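Local coordinates for TRAP solute Binding Protein (PDB 5I7I) that binds 3-hydroxybenzoate and, as the solute-binding component of a TRAP transport system, probably hands aromatic acids to its membrane partner, at residues 48-53 / 259-264; 121-126 / 333-338; 135-140 / 245-250; 313-318 / 324-329. All coordinates share one frame; numbering follows the deposited sequence.

Contact 1 (48-53 / 259-264); sequences SEKVLA and DNNAGL
Lys50 reaches out from helix 38-54 and lays its aliphatic chain against the amide of Asn261. The dense part is here. The lysine runs straight as far as CE and bends only at its last torsion (chi4 -61°), which turns NZ back onto the amide oxygen. NZ donates to Asn261 OD1 in a short bond of 2.5 Å, and Lys50 CD lies 3.0 Å from that same OD1. The ammonium meets the oxygen at a C=O...N angle of 112° and stands above the carbonyl plane, 37° out of it. Beside this bond Val51 CG2 packs on the flat of the amide group, 4.1 Å from Asn261 CG. Asn261 ND2 donates to Val257 O and to Glu54 OE1, and Glu54 also forms a salt bridge with Lys50, so the buried amide is gripped at both its atoms. Asn261 O takes a further bond from Trp47 NE1. The other side is loose and wet: a water accepts from Lys50 NZ at 2.9 Å and donates to Asn260 O at 3.0 Å, spanning the interval between helix and loop where Asn260 is exposed. The contact thus ties the turn between helices 252-259 and 264-287 to the connecting helix of a beta-alpha-beta crossover, in which helix 38-54 joins the neighbouring parallel strands 25-31 and 59-64.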
# COMPACT_ATOMS: atom_id res chain seq x y z
N SER A 48 16.70 9.27 -1.17
CA SER A 48 17.38 10.20 -2.06
C SER A 48 18.67 10.72 -1.44
O SER A 48 19.64 10.95 -2.16
CB SER A 48 16.43 11.34 -2.43
OG SER A 48 16.30 12.28 -1.38
N GLU A 49 18.71 10.88 -0.11
CA GLU A 49 19.94 11.33 0.54
C GLU A 49 21.02 10.26 0.50
O GLU A 49 22.21 10.58 0.37
CB GLU A 49 19.66 11.71 1.98
CG GLU A 49 18.80 12.92 2.11
CD GLU A 49 18.17 13.07 3.48
OE1 GLU A 49 18.20 12.11 4.28
OE2 GLU A 49 17.65 14.18 3.75
N LYS A 50 20.63 8.99 0.66
CA LYS A 50 21.59 7.91 0.57
C LYS A 50 22.13 7.79 -0.85
O LYS A 50 23.34 7.60 -1.05
CB LYS A 50 20.95 6.61 1.07
CG LYS A 50 21.87 5.37 1.08
CD LYS A 50 21.16 4.14 1.73
CE LYS A 50 22.02 2.86 1.75
NZ LYS A 50 22.40 2.38 0.39
N VAL A 51 21.24 7.94 -1.84
CA VAL A 51 21.64 7.91 -3.24
C VAL A 51 22.57 9.07 -3.57
O VAL A 51 23.57 8.91 -4.29
CB VAL A 51 20.40 7.89 -4.16
CG1 VAL A 51 20.77 8.20 -5.61
CG2 VAL A 51 19.71 6.53 -4.09
N LEU A 52 22.29 10.25 -3.01
CA LEU A 52 23.15 11.41 -3.20
C LEU A 52 24.52 11.15 -2.59
O LEU A 52 25.55 11.36 -3.24
CB LEU A 52 22.50 12.63 -2.56
CG LEU A 52 23.18 13.97 -2.83
CD1 LEU A 52 23.03 14.37 -4.30
CD2 LEU A 52 22.61 15.05 -1.91
N ALA A 53 24.54 10.68 -1.35
CA ALA A 53 25.81 10.44 -0.65
C ALA A 53 26.65 9.40 -1.37
O ALA A 53 27.86 9.58 -1.54
CB ALA A 53 25.53 10.00 0.78
N ASP A 259 21.12 0.24 -7.69
CA ASP A 259 20.83 -1.15 -7.35
C ASP A 259 21.21 -1.48 -5.91
O ASP A 259 20.58 -2.34 -5.29
CB ASP A 259 21.49 -2.06 -8.37
CG ASP A 259 20.85 -1.92 -9.76
OD1 ASP A 259 19.63 -1.70 -9.80
OD2 ASP A 259 21.53 -2.05 -10.78
N ASN A 260 22.19 -0.77 -5.35
CA ASN A 260 22.51 -0.87 -3.93
C ASN A 260 21.42 -0.27 -3.07
O ASN A 260 21.42 -0.46 -1.85
CB ASN A 260 23.85 -0.18 -3.66
CG ASN A 260 24.40 -0.45 -2.26
OD1 ASN A 260 24.72 0.49 -1.51
ND2 ASN A 260 24.55 -1.71 -1.92
N ASN A 261 20.49 0.44 -3.68
CA ASN A 261 19.36 1.06 -3.02
C ASN A 261 18.06 0.59 -3.64
O ASN A 261 17.13 1.37 -3.85
CB ASN A 261 19.51 2.57 -3.09
CG ASN A 261 20.61 3.05 -2.19
OD1 ASN A 261 20.41 3.16 -0.99
ND2 ASN A 261 21.80 3.27 -2.74
N ALA A 262 18.01 -0.69 -3.98
CA ALA A 262 16.84 -1.29 -4.61
C ALA A 262 16.78 -2.75 -4.19
O ALA A 262 17.69 -3.28 -3.55
CB ALA A 262 16.89 -1.16 -6.14
N GLY A 263 15.69 -3.39 -4.56
CA GLY A 263 15.55 -4.83 -4.44
C GLY A 263 15.10 -5.27 -3.06
O GLY A 263 14.52 -4.51 -2.29
N LEU A 264 15.38 -6.53 -2.75
CA LEU A 264 14.86 -7.13 -1.51
C LEU A 264 15.29 -6.37 -0.26
O LEU A 264 14.51 -6.23 0.68
CB LEU A 264 15.31 -8.59 -1.45
CG LEU A 264 14.65 -9.42 -0.36
CD1 LEU A 264 13.15 -9.60 -0.64
CD2 LEU A 264 15.34 -10.77 -0.26
O HOH W 1 21.96 -0.42 1.12

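Contact 2 (121-126 / 333-338); sequences LQEYVD and KDLISK
Leu335 is the first residue of 333-338 to touch helix 114-126, and it fits its two methyls against different residues there. Its CG sits beside the backbone N (chi1 -71°), which sends CD1 and CD2 across the gap together. CD1 rests 3.9 Å from Tyr124 N and 4.0 Å from Tyr124 CB, packing where that side chain leaves its helix. CD2 lies over the flat face of the Glu123 carboxylate, 3.4 Å from Glu123 CD. One turn further on, on the exposed side, Lys338 stretches its extended chain over to the same acid and crosses it at about a right angle. Lys338 NZ donates to Glu123 OE1 at 2.8 Å, on the syn lone pair, and adds a weak bond to Glu123 OE2 at 3.2 Å, so both oxygens face the ammonium. Tyr339 OH, next in sequence, also bonds to Glu123 OE1. The carboxylate is therefore held at its oxygens by polar groups and covered on one face by a methyl. Cutting Glu123 back to alanine is likely to deprive the Lys338 ammonium of its charged mate and the Tyr339 hydroxyl of this partner, and to uncover Leu335 CD2. The two short helical segments pass with axes 9.7 Å apart at 134° between their directions. Leu335 also touches Ala120, Ile336 covers Thr117 and Ala120 of helix 114-126, and on that helix's far side Gln122 and Val125 pack on strand 136-143, leaving helix 114-126 sandwiched between the C-terminal helix and the edge of the five-stranded sheet.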
# COMPACT_ATOMS: atom_id res chain seq x y z
N LEU A 121 6.37 -9.68 -1.10
CA LEU A 121 6.00 -9.00 -2.34
C LEU A 121 7.18 -8.84 -3.27
O LEU A 121 7.06 -9.05 -4.49
CB LEU A 121 5.44 -7.61 -2.02
CG LEU A 121 3.93 -7.58 -1.80
CD1 LEU A 121 3.53 -6.33 -1.03
CD2 LEU A 121 3.21 -7.65 -3.15
N GLN A 122 8.33 -8.41 -2.74
CA GLN A 122 9.48 -8.20 -3.62
C GLN A 122 9.95 -9.50 -4.26
O GLN A 122 10.23 -9.55 -5.46
CB GLN A 122 10.60 -7.52 -2.84
CG GLN A 122 11.82 -7.24 -3.72
CD GLN A 122 11.54 -6.20 -4.77
OE1 GLN A 122 10.92 -5.17 -4.48
NE2 GLN A 122 11.99 -6.43 -6.00
N GLU A 123 10.05 -10.58 -3.48
CA GLU A 123 10.48 -11.84 -4.08
C GLU A 123 9.46 -12.33 -5.10
O GLU A 123 9.82 -12.88 -6.15
CB GLU A 123 10.71 -12.92 -3.00
CG GLU A 123 11.09 -14.27 -3.63
CD GLU A 123 11.55 -15.33 -2.67
OE1 GLU A 123 11.79 -15.03 -1.50
OE2 GLU A 123 11.70 -16.49 -3.12
N TYR A 124 8.18 -12.11 -4.81
CA TYR A 124 7.11 -12.46 -5.74
C TYR A 124 7.29 -11.74 -7.08
O TYR A 124 7.26 -12.36 -8.14
CB TYR A 124 5.81 -12.05 -5.07
CG TYR A 124 4.48 -12.35 -5.71
CD1 TYR A 124 3.95 -13.63 -5.70
CD2 TYR A 124 3.67 -11.32 -6.17
CE1 TYR A 124 2.68 -13.89 -6.20
CE2 TYR A 124 2.41 -11.56 -6.68
CZ TYR A 124 1.91 -12.85 -6.68
OH TYR A 124 0.64 -13.09 -7.15
N VAL A 125 7.51 -10.43 -7.02
CA VAL A 125 7.77 -9.62 -8.21
C VAL A 125 9.07 -10.01 -8.90
O VAL A 125 9.17 -9.95 -10.14
CB VAL A 125 7.75 -8.13 -7.82
CG1 VAL A 125 8.39 -7.24 -8.91
CG2 VAL A 125 6.33 -7.69 -7.49
N ASP A 126 10.10 -10.41 -8.14
CA ASP A 126 11.36 -10.82 -8.74
C ASP A 126 11.21 -12.11 -9.52
O ASP A 126 12.06 -12.41 -10.39
CB ASP A 126 12.41 -11.05 -7.65
CG ASP A 126 12.96 -9.77 -7.03
OD1 ASP A 126 12.84 -8.66 -7.59
OD2 ASP A 126 13.55 -9.89 -5.95
N LYS A 333 1.16 -16.74 0.19
CA LYS A 333 1.08 -17.18 1.58
C LYS A 333 2.40 -17.77 2.04
O LYS A 333 2.85 -17.50 3.17
CB LYS A 333 -0.03 -18.22 1.74
CG LYS A 333 -1.43 -17.65 1.64
CD LYS A 333 -2.47 -18.72 1.30
CE LYS A 333 -2.66 -19.73 2.42
NZ LYS A 333 -3.41 -19.15 3.56
N ASP A 334 3.02 -18.61 1.22
CA ASP A 334 4.27 -19.23 1.62
C ASP A 334 5.38 -18.19 1.77
O ASP A 334 6.21 -18.30 2.67
CB ASP A 334 4.67 -20.29 0.59
CG ASP A 334 3.78 -21.52 0.62
OD1 ASP A 334 3.03 -21.68 1.61
OD2 ASP A 334 3.81 -22.32 -0.35
N LEU A 335 5.42 -17.19 0.89
CA LEU A 335 6.48 -16.17 1.00
C LEU A 335 6.28 -15.31 2.23
O LEU A 335 7.26 -14.94 2.90
CB LEU A 335 6.53 -15.30 -0.26
CG LEU A 335 7.07 -15.99 -1.51
CD1 LEU A 335 6.83 -15.10 -2.73
CD2 LEU A 335 8.53 -16.37 -1.38
N ILE A 336 5.03 -14.98 2.56
CA ILE A 336 4.77 -14.22 3.78
C ILE A 336 5.27 -14.99 5.00
O ILE A 336 5.94 -14.43 5.87
CB ILE A 336 3.27 -13.87 3.88
CG1 ILE A 336 2.91 -12.88 2.77
CG2 ILE A 336 2.91 -13.31 5.25
CD1 ILE A 336 1.44 -12.69 2.55
N SER A 337 4.97 -16.28 5.07
CA SER A 337 5.42 -17.03 6.24
C SER A 337 6.93 -17.22 6.24
O SER A 337 7.56 -17.20 7.30
CB SER A 337 4.66 -18.34 6.41
OG SER A 337 4.95 -19.29 5.39
N LYS A 338 7.54 -17.34 5.05
CA LYS A 338 8.99 -17.48 4.97
C LYS A 338 9.68 -16.30 5.62
O LYS A 338 10.67 -16.47 6.34
CB LYS A 338 9.38 -17.57 3.49
CG LYS A 338 10.84 -17.34 3.17
CD LYS A 338 11.02 -17.21 1.64
CE LYS A 338 12.44 -17.02 1.26
NZ LYS A 338 12.60 -17.35 -0.16

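Contact 3 (135-140 / 245-250); sequences DYKVLA and AKYESL
An off-centre cation-pi contact of Lys137 with Tyr247 joins the edge strand 136-143 of the five-stranded mixed sheet to the short helix 244-249, which follows directly on the adjacent strand 237-243. The two strands are antiparallel, and the pairing is interrupted by a classic beta bulge where Leu139 and Ala140 both face Phe240. Lys137 precedes the bulge and directs its side chain toward the helix. The bend at its second torsion (chi2 62°) lets the rest of the chain run along the tyrosine from its CB end to its hydroxyl end. At the near end the CB atoms of Lys137 and Tyr247 are 3.9 Å apart, and Lys137 CG is 3.7 Å from Tyr247 CG. Lys137 CD then lies over the middle of the ring, 3.8 Å from its centroid and only 7° off the normal, a CH-pi contact. Further along, Lys137 CE comes within 3.6 Å of Tyr247 CE1. The methylenes thus run across one face of the phenol ring, although no hydrogen bond passes between the two segments. The polar ends of both side chains are fixed together by Asp259: its OD1 forms a salt bridge with Lys137 NZ and its OD2 a hydrogen bond with Tyr247 OH. Met242 of strand 237-243 also touches both side chains. The carboxylate therefore holds the ammonium at the hydroxyl end of the ring, where Lys137 NZ stands 4.1 Å from the Tyr247 centroid, off-centre by 30° from the normal.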
# COMPACT_ATOMS: atom_id res chain seq x y z
N ASP A 135 7.71 -3.37 -17.65
CA ASP A 135 7.90 -2.11 -18.37
C ASP A 135 8.62 -1.05 -17.53
O ASP A 135 8.76 0.08 -18.00
CB ASP A 135 6.57 -1.54 -18.88
CG ASP A 135 5.89 -2.42 -19.93
OD1 ASP A 135 6.58 -3.25 -20.56
OD2 ASP A 135 4.67 -2.26 -20.11
N TYR A 136 9.05 -1.39 -16.31
CA TYR A 136 9.64 -0.46 -15.36
C TYR A 136 10.96 -1.01 -14.84
O TYR A 136 11.23 -2.21 -14.90
CB TYR A 136 8.71 -0.26 -14.15
CG TYR A 136 7.27 0.06 -14.49
CD1 TYR A 136 6.38 -0.95 -14.80
CD2 TYR A 136 6.82 1.38 -14.58
CE1 TYR A 136 5.07 -0.68 -15.14
CE2 TYR A 136 5.50 1.67 -14.91
CZ TYR A 136 4.64 0.63 -15.20
OH TYR A 136 3.33 0.87 -15.53
N LYS A 137 11.75 -0.11 -14.28
CA LYS A 137 12.83 -0.48 -13.38
C LYS A 137 12.23 -0.52 -11.98
O LYS A 137 11.82 0.52 -11.44
CB LYS A 137 13.99 0.51 -13.46
CG LYS A 137 15.04 0.34 -12.35
CD LYS A 137 15.73 -1.01 -12.37
CE LYS A 137 16.71 -1.09 -11.19
NZ LYS A 137 17.49 -2.36 -11.20
N VAL A 138 12.20 -1.70 -11.39
CA VAL A 138 11.63 -1.85 -10.05
C VAL A 138 12.67 -1.40 -9.05
O VAL A 138 13.80 -1.92 -9.03
CB VAL A 138 11.21 -3.30 -9.79
CG1 VAL A 138 10.75 -3.47 -8.33
CG2 VAL A 138 10.10 -3.73 -10.75
N LEU A 139 12.32 -0.42 -8.21
CA LEU A 139 13.15 -0.12 -7.05
C LEU A 139 12.73 -0.98 -5.87
O LEU A 139 13.55 -1.70 -5.30
CB LEU A 139 13.13 1.38 -6.73
CG LEU A 139 13.53 2.29 -7.89
CD1 LEU A 139 13.34 3.73 -7.49
CD2 LEU A 139 14.97 2.02 -8.34
N ALA A 140 11.44 -0.96 -5.52
CA ALA A 140 10.95 -1.92 -4.55
C ALA A 140 9.44 -1.98 -4.66
O ALA A 140 8.80 -0.99 -5.02
CB ALA A 140 11.32 -1.54 -3.12
N ALA A 245 14.09 3.40 -19.33
CA ALA A 245 15.08 4.00 -20.21
C ALA A 245 16.05 4.88 -19.43
O ALA A 245 17.25 4.91 -19.71
CB ALA A 245 14.37 4.81 -21.30
N LYS A 246 15.54 5.59 -18.41
CA LYS A 246 16.39 6.45 -17.61
C LYS A 246 17.39 5.63 -16.81
O LYS A 246 18.59 5.95 -16.78
CB LYS A 246 15.55 7.35 -16.70
CG LYS A 246 16.36 8.43 -15.96
CD LYS A 246 16.97 9.46 -16.91
CE LYS A 246 17.56 10.62 -16.13
NZ LYS A 246 17.73 11.83 -16.99
N TYR A 247 16.93 4.56 -16.16
CA TYR A 247 17.86 3.65 -15.51
C TYR A 247 18.90 3.12 -16.50
O TYR A 247 20.09 3.09 -16.21
CB TYR A 247 17.10 2.49 -14.86
CG TYR A 247 18.03 1.38 -14.36
CD1 TYR A 247 18.71 1.49 -13.15
CD2 TYR A 247 18.24 0.24 -15.12
CE1 TYR A 247 19.57 0.49 -12.71
CE2 TYR A 247 19.09 -0.77 -14.69
CZ TYR A 247 19.74 -0.65 -13.47
OH TYR A 247 20.58 -1.64 -13.04
N GLU A 248 18.45 2.67 -17.68
CA GLU A 248 19.39 2.07 -18.63
C GLU A 248 20.40 3.09 -19.15
O GLU A 248 21.52 2.71 -19.53
CB GLU A 248 18.64 1.40 -19.79
CG GLU A 248 17.91 0.13 -19.37
CD GLU A 248 18.84 -0.91 -18.79
OE1 GLU A 248 18.38 -1.70 -17.93
OE2 GLU A 248 20.03 -0.96 -19.16
N SER A 249 20.05 4.37 -19.16
CA SER A 249 20.96 5.42 -19.60
C SER A 249 22.05 5.75 -18.59
O SER A 249 23.02 6.43 -18.93
CB SER A 249 20.19 6.71 -19.88
OG SER A 249 19.94 7.43 -18.67
N LEU A 250 21.90 5.31 -17.35
CA LEU A 250 22.88 5.62 -16.32
C LEU A 250 24.18 4.89 -16.58
O LEU A 250 24.21 3.79 -17.14
CB LEU A 250 22.37 5.20 -14.94
CG LEU A 250 21.09 5.87 -14.44
CD1 LEU A 250 20.70 5.27 -13.09
CD2 LEU A 250 21.30 7.36 -14.31

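Contact 4 (313-318 / 324-329); sequences DWIKSA and DGAMLV
Ile315 leans on the first turn of helix 325-339 and can be followed outward from CB. There the chain forks. CG2 presses on the backbone, 3.6 Å from Ala326 N, while CG1, placed beside the backbone N (chi1 -73°), lies 3.8 Å from Val329 CG2 and also meets Gly325 O. CD1 at the tip stays on that valine methyl, 4.0 Å from Val329 CG2. Trimming Ile315 to alanine would probably open a gap over Ala326 N and leave Val329 CG2 covered mainly by Trp314. That indole brings CZ3 to 3.7 Å from Val329 CG2 and sets its rim against Leu328 CD1. Gly325 allows the closeness: Ala318 CB is 3.7 Å from Gly325 CA, and any beta carbon on the glycine would clash with Ile315 O. Asp324 N-caps the second helix, its OD1 accepting from Met327 N at 3.1 Å. Helices 297-320 and 325-339 follow each other through a short turn; the axes of the two segments approach to 8.7 Å, with 123° between their directions. Trp314 extends the interface beyond them, bonding through NE1 to Glu103 and packing on Ala104 and Leu107.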
# COMPACT_ATOMS: atom_id res chain seq x y z
N ASP A 313 -13.30 -16.35 -5.12
CA ASP A 313 -13.69 -15.64 -6.33
C ASP A 313 -12.49 -14.99 -6.99
O ASP A 313 -12.44 -14.89 -8.23
CB ASP A 313 -14.76 -14.61 -6.01
CG ASP A 313 -16.09 -15.24 -5.62
OD1 ASP A 313 -16.32 -16.43 -5.96
OD2 ASP A 313 -16.90 -14.53 -5.01
N TRP A 314 -11.51 -14.53 -6.20
CA TRP A 314 -10.30 -13.97 -6.80
C TRP A 314 -9.55 -15.02 -7.60
O TRP A 314 -9.11 -14.75 -8.73
CB TRP A 314 -9.38 -13.32 -5.75
CG TRP A 314 -8.27 -12.65 -6.47
CD1 TRP A 314 -8.31 -11.39 -7.00
CD2 TRP A 314 -7.00 -13.21 -6.86
NE1 TRP A 314 -7.15 -11.13 -7.68
CE2 TRP A 314 -6.33 -12.22 -7.60
CE3 TRP A 314 -6.37 -14.45 -6.66
CZ2 TRP A 314 -5.05 -12.42 -8.14
CZ3 TRP A 314 -5.10 -14.64 -7.17
CH2 TRP A 314 -4.46 -13.63 -7.91
N ILE A 315 -9.40 -16.22 -7.05
CA ILE A 315 -8.70 -17.28 -7.76
C ILE A 315 -9.37 -17.54 -9.11
O ILE A 315 -8.70 -17.61 -10.14
CB ILE A 315 -8.61 -18.54 -6.87
CG1 ILE A 315 -7.58 -18.31 -5.77
CG2 ILE A 315 -8.25 -19.77 -7.68
CD1 ILE A 315 -7.57 -19.38 -4.68
N LYS A 316 -10.69 -17.62 -9.12
CA LYS A 316 -11.40 -17.80 -10.39
C LYS A 316 -11.14 -16.63 -11.34
O LYS A 316 -10.92 -16.84 -12.54
CB LYS A 316 -12.88 -17.96 -10.12
CG LYS A 316 -13.77 -17.80 -11.35
CD LYS A 316 -14.64 -18.97 -11.59
CE LYS A 316 -15.40 -18.83 -12.91
NZ LYS A 316 -15.57 -20.16 -13.55
N SER A 317 -11.16 -15.40 -10.83
CA SER A 317 -10.94 -14.21 -11.66
C SER A 317 -9.51 -14.16 -12.21
O SER A 317 -9.29 -13.66 -13.33
CB SER A 317 -11.20 -12.92 -10.86
OG SER A 317 -10.09 -12.52 -10.08
N ALA A 318 -8.55 -14.68 -11.45
CA ALA A 318 -7.18 -14.77 -11.94
C ALA A 318 -7.08 -15.82 -13.04
O ALA A 318 -6.46 -15.57 -14.08
CB ALA A 318 -6.26 -15.11 -10.78
N ASP A 324 -2.54 -18.62 -12.95
CA ASP A 324 -2.82 -19.76 -12.08
C ASP A 324 -3.13 -19.18 -10.70
O ASP A 324 -2.24 -19.03 -9.84
CB ASP A 324 -1.66 -20.74 -12.06
CG ASP A 324 -1.99 -22.02 -11.32
OD1 ASP A 324 -2.91 -22.00 -10.48
OD2 ASP A 324 -1.32 -23.04 -11.59
N GLY A 325 -4.40 -18.87 -10.48
CA GLY A 325 -4.78 -18.17 -9.26
C GLY A 325 -4.42 -18.94 -8.01
O GLY A 325 -3.91 -18.37 -7.04
N ALA A 326 -4.69 -20.25 -8.00
CA ALA A 326 -4.37 -21.06 -6.82
C ALA A 326 -2.87 -21.06 -6.54
O ALA A 326 -2.44 -20.97 -5.38
CB ALA A 326 -4.86 -22.49 -7.03
N MET A 327 -2.06 -21.16 -7.58
CA MET A 327 -0.62 -21.19 -7.38
C MET A 327 -0.14 -19.85 -6.84
O MET A 327 0.71 -19.81 -5.95
CB MET A 327 0.06 -21.56 -8.70
CG MET A 327 1.59 -21.66 -8.64
SD MET A 327 2.38 -20.06 -8.84
CE MET A 327 4.11 -20.55 -8.71
N LEU A 328 -0.70 -18.75 -7.34
CA LEU A 328 -0.26 -17.44 -6.88
C LEU A 328 -0.61 -17.21 -5.42
O LEU A 328 0.20 -16.67 -4.66
CB LEU A 328 -0.84 -16.32 -7.76
CG LEU A 328 -0.34 -16.36 -9.20
CD1 LEU A 328 -1.07 -15.30 -10.02
CD2 LEU A 328 1.15 -16.19 -9.26
N VAL A 329 -1.83 -17.60 -5.01
CA VAL A 329 -2.23 -17.43 -3.61
C VAL A 329 -1.34 -18.26 -2.70
O VAL A 329 -0.87 -17.77 -1.66
CB VAL A 329 -3.71 -17.77 -3.44
CG1 VAL A 329 -4.10 -17.82 -1.96
CG2 VAL A 329 -4.56 -16.74 -4.16

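Contacts 1 and 3 lie 13 Å apart, centre to centre, and Asp259, the first residue of 259-264, connects contact 1 to both side chains of contact 3. Contact 2 sits about 22 Å from both, joined to them through Gln122, which touches Leu264 and Ala140. Contact 4 is 16 Å from contact 2 and 34 Å from contact 1. Along the chain, contact 3 lies within the spans of contacts 1 and 2, whose segments alternate, while contact 4 closes within contact 2. Contacts 1 and 3 tie helix, loop and edge strand around the five-stranded sheet, contact 2 packs helix 325-339 on helix 114-126, and contact 4 folds it against helix 297-320. None of these segments' residues lines the 3-hydroxybenzoate pocket.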